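Local coordinates for precorrin-3 methylase (Rhodobacter capsulatus, PDB 3NUT), which probably transfers a methyl group from S-adenosyl-L-methionine to a precorrin ring in the biosynthesis of adenosylcobalamin (vitamin B12), at residues 87-92 with 113-118; 11-16 with 93-98. All coordinates share one frame; numbering follows the deposited sequence.

Contact 1. Residues 87-92 with 113-118; sequences GDPGVF and IRILPG. With SAH (S-adenosyl-L-homocysteine), chain E.
Asp88 and Gly118 bring the two backbones nearest one another, 4.1 Å between their CA atoms, where a type I turn from Asp88 to Val91 meets the residues that follow strand 113-116. CG anti to the backbone N (chi1 -177°) brings the carboxylate of Asp88 to the Pro117-Gly118 end of the other segment. Its OD1 accepts a hydrogen bond from Gly118 N at 3.0 Å, the N-H coming from 45° above the carboxylate plane. OD2 turns back and accepts from Gly90 N at 2.8 Å on its anti side, an Asx turn. This is the Gly-Asp-Pro loop that follows strand 80-85, a sequence motif of the tetrapyrrole methylases, and its main chain holds the S-adenosyl-L-homocysteine: Asp88 N donates to SAH O at 2.9 Å, while the ligand amine donates to the carbonyls of Asp88 and Val91. Replacing Asp88 by an alanine removes both carboxylate oxygens, which would probably leave the N-H groups of Gly118 and Gly90 without these acceptors and the turn less firmly tied to the strand end. Pro89 sets its CG 3.2 Å from Leu116 O and 4.0 Å from Ile115 CG2, Pro89 and Ile115 running alongside in opposite senses.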
loop_
_atom_site.group_PDB
_atom_site.type_symbol
_atom_site.label_atom_id
_atom_site.label_comp_id
_atom_site.label_asym_id
_atom_site.label_seq_id
_atom_site.Cartn_x
_atom_site.Cartn_y
_atom_site.Cartn_z
ATOM N N GLY A 87 -1.607 2.061 10.506
ATOM C CA GLY A 87 -1.356 1.862 9.087
ATOM C C GLY A 87 -2.175 2.817 8.241
ATOM O O GLY A 87 -2.240 4.027 8.533
ATOM N N ASP A 88 -2.790 2.278 7.194
ATOM C CA ASP A 88 -3.701 3.034 6.341
ATOM C C ASP A 88 -5.115 2.643 6.758
ATOM O O ASP A 88 -5.341 1.499 7.069
ATOM C CB ASP A 88 -3.442 2.698 4.873
ATOM C CG ASP A 88 -4.303 3.503 3.922
ATOM O OD1 ASP A 88 -3.796 4.503 3.351
ATOM O OD2 ASP A 88 -5.498 3.145 3.757
ATOM N N PRO A 89 -6.068 3.605 6.779
ATOM C CA PRO A 89 -7.430 3.261 7.271
ATOM C C PRO A 89 -8.320 2.500 6.282
ATOM O O PRO A 89 -9.409 2.015 6.656
ATOM C CB PRO A 89 -8.045 4.632 7.610
ATOM C CG PRO A 89 -7.342 5.595 6.741
ATOM C CD PRO A 89 -5.941 5.036 6.451
ATOM N N GLY A 90 -7.856 2.389 5.042
ATOM C CA GLY A 90 -8.569 1.665 4.000
ATOM C C GLY A 90 -8.064 0.237 3.858
ATOM O O GLY A 90 -8.440 -0.488 2.918
ATOM N N VAL A 91 -7.214 -0.176 4.793
ATOM C CA VAL A 91 -6.590 -1.490 4.719
ATOM C C VAL A 91 -6.991 -2.322 5.949
ATOM O O VAL A 91 -6.394 -2.198 7.038
ATOM C CB VAL A 91 -5.044 -1.376 4.523
ATOM C CG1 VAL A 91 -4.399 -2.769 4.445
ATOM C CG2 VAL A 91 -4.713 -0.588 3.259
ATOM N N PHE A 92 -8.022 -3.151 5.777
ATOM C CA PHE A 92 -8.551 -3.986 6.883
ATOM C C PHE A 92 -8.694 -3.157 8.153
ATOM O O PHE A 92 -8.093 -3.483 9.179
ATOM C CB PHE A 92 -7.645 -5.207 7.126
ATOM C CG PHE A 92 -7.354 -5.973 5.873
ATOM C CD1 PHE A 92 -8.414 -6.433 5.061
ATOM C CD2 PHE A 92 -6.040 -6.224 5.484
ATOM C CE1 PHE A 92 -8.160 -7.117 3.882
ATOM C CE2 PHE A 92 -5.771 -6.918 4.305
ATOM C CZ PHE A 92 -6.832 -7.357 3.493
ATOM N N ILE A 113 -17.199 13.637 5.468
ATOM C CA ILE A 113 -16.341 12.526 5.783
ATOM C C ILE A 113 -15.051 12.686 5.009
ATOM O O ILE A 113 -15.088 13.033 3.855
ATOM C CB ILE A 113 -16.980 11.156 5.438
ATOM C CG1 ILE A 113 -17.908 10.716 6.572
ATOM C CG2 ILE A 113 -15.894 10.097 5.292
ATOM C CD1 ILE A 113 -19.119 9.826 6.129
ATOM N N ARG A 114 -13.923 12.454 5.678
ATOM C CA ARG A 114 -12.598 12.553 5.080
ATOM C C ARG A 114 -11.824 11.311 5.487
ATOM O O ARG A 114 -11.823 10.944 6.667
ATOM C CB ARG A 114 -11.888 13.777 5.642
ATOM C CG ARG A 114 -12.554 15.128 5.324
ATOM C CD ARG A 114 -12.183 16.173 6.373
ATOM N NE ARG A 114 -12.734 17.492 6.058
ATOM C CZ ARG A 114 -12.447 18.626 6.698
ATOM N NH1 ARG A 114 -11.600 18.645 7.711
ATOM N NH2 ARG A 114 -13.020 19.762 6.307
ATOM N N ILE A 115 -11.175 10.660 4.524
ATOM C CA ILE A 115 -10.381 9.462 4.764
ATOM C C ILE A 115 -8.922 9.809 4.441
ATOM O O ILE A 115 -8.605 10.166 3.304
ATOM C CB ILE A 115 -10.851 8.292 3.855
ATOM C CG1 ILE A 115 -12.378 8.093 3.971
ATOM C CG2 ILE A 115 -10.065 6.943 4.187
ATOM C CD1 ILE A 115 -12.831 7.456 5.318
ATOM N N LEU A 116 -8.048 9.715 5.455
ATOM C CA LEU A 116 -6.662 10.173 5.356
ATOM C C LEU A 116 -5.704 8.981 5.390
ATOM O O LEU A 116 -5.639 8.273 6.395
ATOM C CB LEU A 116 -6.356 11.149 6.508
ATOM C CG LEU A 116 -7.348 12.329 6.605
ATOM C CD1 LEU A 116 -6.834 13.307 7.674
ATOM C CD2 LEU A 116 -7.495 13.046 5.234
ATOM N N PRO A 117 -4.981 8.749 4.292
ATOM C CA PRO A 117 -4.157 7.554 4.144
ATOM C C PRO A 117 -2.984 7.519 5.114
ATOM O O PRO A 117 -2.649 8.546 5.698
ATOM C CB PRO A 117 -3.650 7.628 2.681
ATOM C CG PRO A 117 -3.909 9.036 2.210
ATOM C CD PRO A 117 -5.105 9.511 3.035
ATOM N N GLY A 118 -2.349 6.351 5.263
ATOM C CA GLY A 118 -1.063 6.218 6.025
ATOM C C GLY A 118 -0.178 5.097 5.466
ATOM O O GLY A 118 -0.570 4.373 4.519
HETATM N N SAH E . -4.772 -0.692 8.697
HETATM C CA SAH E . -3.613 -1.562 9.063
HETATM C CB SAH E . -4.011 -3.046 9.036
HETATM C CG SAH E . -4.870 -3.417 10.246
HETATM S SD SAH E . -4.882 -5.161 10.594
HETATM C C SAH E . -2.576 -1.282 8.040
HETATM O O SAH E . -2.972 -0.633 7.082
HETATM O OXT SAH E . -1.387 -1.655 8.099
HETATM C "C5'" SAH E . -3.573 -5.313 11.789
HETATM C "C4'" SAH E . -2.458 -6.249 11.281
HETATM O "O4'" SAH E . -1.552 -5.500 10.460
HETATM C "C3'" SAH E . -1.573 -6.912 12.347
HETATM O "O3'" SAH E . -2.039 -8.195 12.787
HETATM C "C2'" SAH E . -0.253 -7.098 11.631
HETATM O "O2'" SAH E . -0.269 -8.252 10.765
HETATM C "C1'" SAH E . -0.195 -5.878 10.733
HETATM N N9 SAH E . 0.568 -4.772 11.358
HETATM C C8 SAH E . 0.085 -3.587 11.783
HETATM N N7 SAH E . 1.098 -2.818 12.286
HETATM C C5 SAH E . 2.259 -3.513 12.184
HETATM C C6 SAH E . 3.703 -3.305 12.509
HETATM N N6 SAH E . 4.159 -2.158 13.077
HETATM N N1 SAH E . 4.580 -4.303 12.235
HETATM C C2 SAH E . 4.167 -5.460 11.674
HETATM N N3 SAH E . 2.875 -5.710 11.356
HETATM C C4 SAH E . 1.893 -4.800 11.582
#

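Contact 2. Residues 11-16 with 93-98; sequences VTVAGL and AMASAL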
loop_
_atom_site.group_PDB
_atom_site.type_symbol
_atom_site.label_atom_id
_atom_site.label_comp_id
_atom_site.label_asym_id
_atom_site.label_seq_id
_atom_site.Cartn_x
_atom_site.Cartn_y
_atom_site.Cartn_z
ATOM N N VAL A 11 -16.254 13.696 10.302
ATOM C CA VAL A 11 -15.628 12.478 10.788
ATOM C C VAL A 11 -14.451 12.265 9.853
ATOM O O VAL A 11 -14.614 12.177 8.636
ATOM C CB VAL A 11 -16.590 11.244 10.708
ATOM C CG1 VAL A 11 -15.888 9.958 11.071
ATOM C CG2 VAL A 11 -17.840 11.435 11.579
ATOM N N THR A 12 -13.265 12.176 10.418
ATOM C CA THR A 12 -12.115 11.846 9.627
ATOM C C THR A 12 -11.663 10.473 10.094
ATOM O O THR A 12 -11.574 10.206 11.293
ATOM C CB THR A 12 -10.988 12.895 9.846
ATOM O OG1 THR A 12 -11.366 14.138 9.241
ATOM C CG2 THR A 12 -9.651 12.411 9.219
ATOM N N VAL A 13 -11.381 9.581 9.165
ATOM C CA VAL A 13 -10.742 8.339 9.538
ATOM C C VAL A 13 -9.285 8.497 9.123
ATOM O O VAL A 13 -9.016 8.741 7.964
ATOM C CB VAL A 13 -11.411 7.134 8.864
ATOM C CG1 VAL A 13 -10.809 5.827 9.405
ATOM C CG2 VAL A 13 -12.878 7.167 9.153
ATOM N N ALA A 14 -8.365 8.392 10.076
ATOM C CA ALA A 14 -6.972 8.739 9.855
ATOM C C ALA A 14 -5.998 7.604 10.162
ATOM O O ALA A 14 -6.021 7.048 11.273
ATOM C CB ALA A 14 -6.622 9.956 10.724
ATOM N N GLY A 15 -5.101 7.298 9.217
ATOM C CA GLY A 15 -4.078 6.289 9.450
ATOM C C GLY A 15 -2.828 6.789 10.176
ATOM O O GLY A 15 -2.243 7.803 9.818
ATOM N N LEU A 16 -2.415 6.075 11.206
ATOM C CA LEU A 16 -1.269 6.494 11.994
ATOM C C LEU A 16 0.034 5.853 11.560
ATOM O O LEU A 16 1.063 6.043 12.249
ATOM C CB LEU A 16 -1.513 6.167 13.484
ATOM C CG LEU A 16 -2.690 6.858 14.181
ATOM C CD1 LEU A 16 -2.768 6.462 15.625
ATOM C CD2 LEU A 16 -2.558 8.384 14.142
ATOM N N ALA A 93 -9.468 -2.068 8.062
ATOM C CA ALA A 93 -9.496 -1.038 9.108
ATOM C C ALA A 93 -10.790 -0.253 9.089
ATOM O O ALA A 93 -11.787 -0.724 8.558
ATOM C CB ALA A 93 -8.248 -0.113 9.009
ATOM N N MET A 94 -10.781 0.942 9.672
ATOM C CA MET A 94 -12.015 1.619 10.051
ATOM C C MET A 94 -12.772 2.381 8.926
ATOM O O MET A 94 -13.963 2.691 9.077
ATOM C CB MET A 94 -11.752 2.537 11.256
ATOM C CG MET A 94 -11.792 1.835 12.617
ATOM S SD MET A 94 -13.412 1.098 13.002
ATOM C CE MET A 94 -14.478 2.527 12.991
ATOM N N ALA A 95 -12.099 2.691 7.823
ATOM C CA ALA A 95 -12.754 3.431 6.748
ATOM C C ALA A 95 -13.960 2.661 6.188
ATOM O O ALA A 95 -15.052 3.237 6.050
ATOM C CB ALA A 95 -11.779 3.828 5.654
ATOM N N SER A 96 -13.757 1.372 5.892
ATOM C CA SER A 96 -14.828 0.442 5.498
ATOM C C SER A 96 -16.047 0.414 6.429
ATOM O O SER A 96 -17.194 0.530 5.980
ATOM C CB SER A 96 -14.281 -0.986 5.447
ATOM O OG SER A 96 -14.210 -1.427 4.112
ATOM N N ALA A 97 -15.768 0.212 7.711
ATOM C CA ALA A 97 -16.767 0.175 8.749
ATOM C C ALA A 97 -17.545 1.479 8.862
ATOM O O ALA A 97 -18.729 1.463 9.158
ATOM C CB ALA A 97 -16.105 -0.117 10.072
ATOM N N LEU A 98 -16.874 2.607 8.659
ATOM C CA LEU A 98 -17.575 3.891 8.679
ATOM C C LEU A 98 -18.606 3.955 7.553
ATOM O O LEU A 98 -19.735 4.424 7.770
ATOM C CB LEU A 98 -16.604 5.085 8.616
ATOM C CG LEU A 98 -17.219 6.487 8.418
ATOM C CD1 LEU A 98 -18.083 6.868 9.624
ATOM C CD2 LEU A 98 -16.141 7.554 8.165
#
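Val13 packs against the N-terminal part of helix 94-104, and the side chains that meet between strand and helix are all apolar. Both methyl branches of Val13 are used. Its CG1, anti to the backbone N (chi1 -174°), lies 3.9 Å from Met94 CB and 3.7 Å from Ala95 N, with the methyl of Ala95 a little farther off. The Val13 and Met94 side chains lie roughly perpendicular; Met94 touches the strand with its CB, and bends at chi2 and chi3 carry the end of its side chain away. The other branch, CG2, meets Leu98 farther along the helix: it stands 3.4 Å from Leu98 CD2, closer than usual for two carbons. That same CD2 also touches Val11 CG1 at 3.8 Å, so one leucine methyl sits against two valines that project from the same face of the strand.

Backbone bonding stays within each element or runs to neighbours. Leu98 N bonds to Met94 O at 2.9 Å, while the strand pairs with 80-85 and with 113-116. Leu72 of helix 65-76 packs on Leu98 as well. The short axes pass 9.0 Å apart at 158°, nearly antiparallel, as expected where a helix returns across a parallel sheet in the alpha/beta N-terminal domain of a tetrapyrrole methylase.

In the fold
Three of the four segments follow one another closely along the chain: loop 87-92 of contact 1 leads into helix 94-104 of contact 2, and the helix is followed by strand 113-116, closing a beta-alpha-beta crossover with strand 80-85. Strand 10-15 lies between 80-85 and 113-116 in the sheet, so the crossover passes over it. The contact centres are 5 Å apart. Probable hydrogen bonds of 2.9 Å run from Leu116 N to Val13 O and from Val13 N to Arg114 O. Pro89 CB packs 3.5 Å from Val13 CG1, joining loop to core. Contact 1 touches the ligand directly; in contact 2 Ala93 borders it. The side chain of Met94 is about 8 Å from the bound SAH.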